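Phosphoribosylaminoimidazole-succinocarboxamide synthase (Saccharomyces cerevisiae, PDB 2CNQ) catalyses the ATP-dependent joining of L-aspartate to the carboxylate of CAIR, forming SAICAR in de novo purine biosynthesis. Local coordinates at residues P116-R122 with I158-K164. Sequence-based numbering, arbitrary orientation.
With AMZ (aminoimidazole 4-carboxamide ribonucleotide), chain C.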
ATOM      1  N   PRO A 116      12.284  -3.780  -8.371  1.00  8.66           N
ATOM      2  CA  PRO A 116      12.179  -4.787  -7.348  1.00  8.64           C
ATOM      3  C   PRO A 116      12.517  -4.276  -5.964  1.00  8.81           C
ATOM      4  O   PRO A 116      13.430  -4.743  -5.298  1.00  9.94           O
ATOM      5  CB  PRO A 116      13.178  -5.826  -7.801  1.00 10.01           C
ATOM      6  CG  PRO A 116      14.225  -4.999  -8.436  1.00 10.61           C
ATOM      7  CD  PRO A 116      13.455  -4.025  -9.221  1.00  9.31           C
ATOM      8  N   LEU A 117      11.778  -3.290  -5.535  1.00  7.40           N
ATOM      9  CA  LEU A 117      11.948  -2.687  -4.238  1.00  7.53           C
ATOM     10  C   LEU A 117      10.615  -2.389  -3.673  1.00  6.98           C
ATOM     11  O   LEU A 117       9.702  -2.038  -4.389  1.00  7.82           O
ATOM     12  CB  LEU A 117      12.660  -1.352  -4.345  1.00  7.81           C
ATOM     13  CG  LEU A 117      14.055  -1.378  -4.911  1.00  8.02           C
ATOM     14  CD1 LEU A 117      14.513   0.022  -5.191  1.00  9.33           C
ATOM     15  CD2 LEU A 117      14.992  -2.070  -3.956  1.00  9.01           C
ATOM     16  N   GLU A 118      10.508  -2.479  -2.377  1.00  6.84           N
ATOM     17  CA  GLU A 118       9.446  -1.814  -1.670  1.00  6.75           C
ATOM     18  C   GLU A 118       9.940  -0.411  -1.466  1.00  6.35           C
ATOM     19  O   GLU A 118      10.928  -0.172  -0.797  1.00  7.09           O
ATOM     20  CB  GLU A 118       9.175  -2.440  -0.343  1.00  8.12           C
ATOM     21  CG  GLU A 118       8.910  -3.888  -0.369  1.00 11.28           C
ATOM     22  CD  GLU A 118       7.679  -4.297  -1.116  1.00 12.66           C
ATOM     23  OE1 GLU A 118       7.404  -5.514  -1.067  1.00 17.13           O
ATOM     24  OE2 GLU A 118       6.973  -3.513  -1.742  1.00 14.41           O
ATOM     25  N   VAL A 119       9.286   0.521  -2.110  1.00  6.13           N
ATOM     26  CA  VAL A 119       9.743   1.897  -2.136  1.00  6.66           C
ATOM     27  C   VAL A 119       9.111   2.599  -0.975  1.00  6.19           C
ATOM     28  O   VAL A 119       8.097   3.250  -1.094  1.00  6.33           O
ATOM     29  CB  VAL A 119       9.428   2.519  -3.470  1.00  7.14           C
ATOM     30  CG1 VAL A 119       9.863   3.954  -3.507  1.00  8.76           C
ATOM     31  CG2 VAL A 119      10.092   1.730  -4.584  1.00  8.71           C
ATOM     32  N   ILE A 120       9.710   2.404   0.177  1.00  6.19           N
ATOM     33  CA  ILE A 120       9.202   2.950   1.398  1.00  6.28           C
ATOM     34  C   ILE A 120       9.754   4.322   1.585  1.00  5.97           C
ATOM     35  O   ILE A 120      10.933   4.568   1.406  1.00  6.49           O
ATOM     36  CB  ILE A 120       9.560   2.069   2.555  1.00  6.53           C
ATOM     37  CG1 ILE A 120       8.902   0.722   2.397  1.00  7.79           C
ATOM     38  CG2 ILE A 120       9.215   2.696   3.872  1.00  7.11           C
ATOM     39  CD1 ILE A 120       9.545  -0.341   3.221  1.00 10.09           C
ATOM     40  N   VAL A 121       8.884   5.240   1.955  1.00  5.81           N
ATOM     41  CA  VAL A 121       9.262   6.555   2.386  1.00  5.87           C
ATOM     42  C   VAL A 121       8.764   6.738   3.774  1.00  5.68           C
ATOM     43  O   VAL A 121       7.634   6.440   4.066  1.00  6.15           O
ATOM     44  CB  VAL A 121       8.708   7.642   1.484  1.00  6.65           C
ATOM     45  CG1 VAL A 121       9.162   8.991   1.988  1.00  7.17           C
ATOM     46  CG2 VAL A 121       9.148   7.431   0.083  1.00  7.91           C
ATOM     47  N   ARG A 122       9.641   7.242   4.617  1.00  6.19           N
ATOM     48  CA  ARG A 122       9.312   7.518   5.987  1.00  6.52           C
ATOM     49  C   ARG A 122       9.401   8.989   6.237  1.00  6.55           C
ATOM     50  O   ARG A 122      10.436   9.585   6.079  1.00  7.50           O
ATOM     51  CB  ARG A 122      10.231   6.809   6.919  1.00  6.80           C
ATOM     52  CG  ARG A 122      10.300   5.336   6.659  1.00  6.46           C
ATOM     53  CD  ARG A 122      11.263   4.688   7.603  1.00  6.82           C
ATOM     54  NE  ARG A 122      11.490   3.318   7.233  1.00  6.85           N
ATOM     55  CZ  ARG A 122      10.773   2.312   7.643  1.00  7.20           C
ATOM     56  NH1 ARG A 122       9.862   2.442   8.563  1.00  7.35           N
ATOM     57  NH2 ARG A 122      11.003   1.135   7.117  1.00  8.35           N
ATOM     58  N   ILE A 158      12.485  10.258   4.154  1.00  7.94           N
ATOM     59  CA  ILE A 158      13.562   9.474   3.669  1.00  8.02           C
ATOM     60  C   ILE A 158      13.082   8.249   2.963  1.00  7.47           C
ATOM     61  O   ILE A 158      12.181   7.544   3.393  1.00  7.22           O
ATOM     62  CB  ILE A 158      14.534   9.136   4.755  1.00  8.99           C
ATOM     63  CG1 ILE A 158      13.923   8.477   5.956  1.00  9.62           C
ATOM     64  CG2 ILE A 158      15.284  10.425   5.149  1.00 11.60           C
ATOM     65  CD1 ILE A 158      14.926   7.956   6.911  1.00 10.88           C
ATOM     66  N   PHE A 159      13.717   7.993   1.834  1.00  7.96           N
ATOM     67  CA  PHE A 159      13.583   6.760   1.114  1.00  7.23           C
ATOM     68  C   PHE A 159      14.349   5.685   1.830  1.00  7.00           C
ATOM     69  O   PHE A 159      15.535   5.793   2.045  1.00  7.80           O
ATOM     70  CB  PHE A 159      14.145   6.980  -0.265  1.00  8.03           C
ATOM     71  CG  PHE A 159      14.361   5.728  -1.046  1.00  7.59           C
ATOM     72  CD1 PHE A 159      15.626   5.412  -1.479  1.00  8.45           C
ATOM     73  CD2 PHE A 159      13.323   4.910  -1.413  1.00  8.57           C
ATOM     74  CE1 PHE A 159      15.834   4.326  -2.289  1.00  8.91           C
ATOM     75  CE2 PHE A 159      13.545   3.801  -2.180  1.00  8.85           C
ATOM     76  CZ  PHE A 159      14.805   3.524  -2.630  1.00  9.28           C
ATOM     77  N   THR A 160      13.639   4.633   2.196  1.00  6.65           N
ATOM     78  CA  THR A 160      14.200   3.558   2.957  1.00  6.67           C
ATOM     79  C   THR A 160      13.727   2.272   2.335  1.00  6.10           C
ATOM     80  O   THR A 160      12.716   1.720   2.705  1.00  6.92           O
ATOM     81  CB  THR A 160      13.851   3.654   4.415  1.00  7.23           C
ATOM     82  OG1 THR A 160      12.451   3.499   4.594  1.00  7.25           O
ATOM     83  CG2 THR A 160      14.260   4.958   5.002  1.00  8.11           C
ATOM     84  N   PRO A 161      14.408   1.799   1.326  1.00  6.24           N
ATOM     85  CA  PRO A 161      13.895   0.668   0.573  1.00  6.67           C
ATOM     86  C   PRO A 161      13.958  -0.601   1.327  1.00  6.55           C
ATOM     87  O   PRO A 161      14.792  -0.793   2.175  1.00  6.68           O
ATOM     88  CB  PRO A 161      14.796   0.622  -0.642  1.00  7.47           C
ATOM     89  CG  PRO A 161      16.063   1.253  -0.166  1.00  7.42           C
ATOM     90  CD  PRO A 161      15.649   2.327   0.787  1.00  6.74           C
ATOM     91  N   SER A 162      13.094  -1.513   0.934  1.00  6.71           N
ATOM     92  CA  SER A 162      13.238  -2.872   1.322  1.00  7.24           C
ATOM     93  C   SER A 162      13.213  -3.727   0.096  1.00  7.36           C
ATOM     94  O   SER A 162      12.732  -3.345  -0.947  1.00  7.78           O
ATOM     95  CB  SER A 162      12.175  -3.242   2.322  1.00  8.71           C
ATOM     96  OG  SER A 162      11.047  -3.678   1.671  0.62  8.89           O
ATOM     97  N   THR A 163      13.717  -4.921   0.256  1.00  8.31           N
ATOM     98  CA  THR A 163      13.609  -5.876  -0.796  1.00  9.01           C
ATOM     99  C   THR A 163      12.193  -6.304  -0.870  1.00 10.84           C
ATOM    100  O   THR A 163      11.391  -6.069   0.025  1.00 11.61           O
ATOM    101  CB  THR A 163      14.487  -7.053  -0.527  1.00  9.98           C
ATOM    102  OG1 THR A 163      13.973  -7.701   0.638  1.00 11.67           O
ATOM    103  CG2 THR A 163      15.941  -6.649  -0.375  1.00 11.08           C
ATOM    104  N   LYS A 164      11.890  -6.949  -1.972  1.00 11.53           N
ATOM    105  CA  LYS A 164      10.667  -7.693  -2.140  1.00 13.25           C
ATOM    106  C   LYS A 164      11.010  -9.128  -1.913  1.00 14.59           C
ATOM    107  O   LYS A 164      11.635  -9.761  -2.773  0.80 15.42           O
ATOM    108  CB  LYS A 164      10.116  -7.489  -3.540  1.00 14.23           C
ATOM    109  CG  LYS A 164       9.717  -6.063  -3.770  1.00 14.27           C
ATOM    110  CD  LYS A 164       9.347  -5.777  -5.183  1.00 15.36           C
ATOM    111  CE  LYS A 164       8.094  -6.436  -5.564  1.00 16.69           C
ATOM    112  NZ  LYS A 164       7.835  -6.168  -6.955  1.00 14.02           N
TER
HETATM  113  O5  AMZ C1308       3.400  -4.513   1.783  1.00  9.49           O
HETATM  114  C6  AMZ C1308       4.573  -4.423   2.081  1.00  9.38           C
HETATM  115  N2  AMZ C1308       5.496  -5.299   1.702  1.00 12.14           N
HETATM  116  C3A AMZ C1308       5.050  -3.305   2.871  1.00  8.32           C
HETATM  117  C7A AMZ C1308       4.278  -2.314   3.397  1.00  7.39           C
HETATM  118  N3  AMZ C1308       2.966  -2.034   3.289  1.00  8.01           N
HETATM  119  N1  AMZ C1308       6.332  -3.113   3.227  1.00  9.38           N
HETATM  120  C5  AMZ C1308       6.361  -2.015   3.949  1.00  8.47           C
HETATM  121  N   AMZ C1308       5.108  -1.523   4.076  1.00  7.34           N
HETATM  122  C1  AMZ C1308       4.752  -0.294   4.739  1.00  6.92           C
HETATM  123  C2  AMZ C1308       4.276  -0.469   6.150  1.00  7.55           C
HETATM  124  C3  AMZ C1308       4.631   0.850   6.772  1.00  6.82           C
HETATM  125  O2  AMZ C1308       3.618   1.757   6.395  1.00  7.62           O
HETATM  126  O1  AMZ C1308       2.896  -0.768   6.159  1.00  8.53           O
HETATM  127  O   AMZ C1308       5.936   0.445   4.848  1.00  7.66           O
HETATM  128  C   AMZ C1308       5.930   1.186   6.059  1.00  7.29           C
HETATM  129  C4  AMZ C1308       7.159   0.884   6.852  1.00  7.21           C
HETATM  130  O3  AMZ C1308       7.016  -0.401   7.435  1.00  7.76           O
HETATM  131  P   AMZ C1308       8.120  -0.884   8.480  1.00  7.96           P
HETATM  132  OP1 AMZ C1308       9.373  -1.155   7.713  1.00  8.43           O
HETATM  133  O4  AMZ C1308       7.524  -2.143   9.064  1.00 10.32           O
HETATM  134  OP2 AMZ C1308       8.340   0.184   9.501  1.00  7.87           O
HETATM  135  O   HOH W   1      13.836  -7.048  -4.075  1.00 14.87           O
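Part of the AMZ pocket is built on the antiparallel pairing of strand 113-122 with strand 153-159 at the edge of a mixed sheet; R122 and I158 form a hydrogen-bonded pair, R122 N donating to I158 O and I158 N to R122 O. A single bridge, E118 with S162, continues the pairing into the following chain, S162 N reaching E118 O at 3.1 Å. Between them, T160 N meets I120 O almost straight. One side of the pair carries E118, I120 and R122 toward the nucleotide. The R122 chain is extended from CG to NE, and its guanidinium takes the phosphate in a two-pronged grip: NH1 to AMZ OP2 and NH2 to AMZ OP1, with N-H...O angles of 177° and 172°. A weak bond from R122 NE to T160 OG1, 2.8 Å long, steadies the same group at its edge, H140 NE2 is a further partner of NH2, and I120 CG2 lies off-centre over one face. T160 OG1 sits between its own backbone N and carbonyl carbon (chi1 65°), which turns it to NE. With an alanine at R122, OP1 and OP2 would lose two donors and T160 OG1 its NE partner, and the phosphate would probably be held less firmly. I120 CD1 also packs against the base, 3.7 Å from AMZ C5. On the opposite side, V119 CG1 touches F159 CE2 at 3.9 Å and L117 CD1 approaches the edge of that ring; helix 185-209 covers V119, V121 and F159. P161 CD lies over the ring centre of F159. K164, which also touches a bound ADP, crosses the E118 side chain at about a right angle, its CG 3.6 Å from E118 OE1, and one water bridges the backbones, donating to P116 O at 2.6 Å and accepting from K164 N.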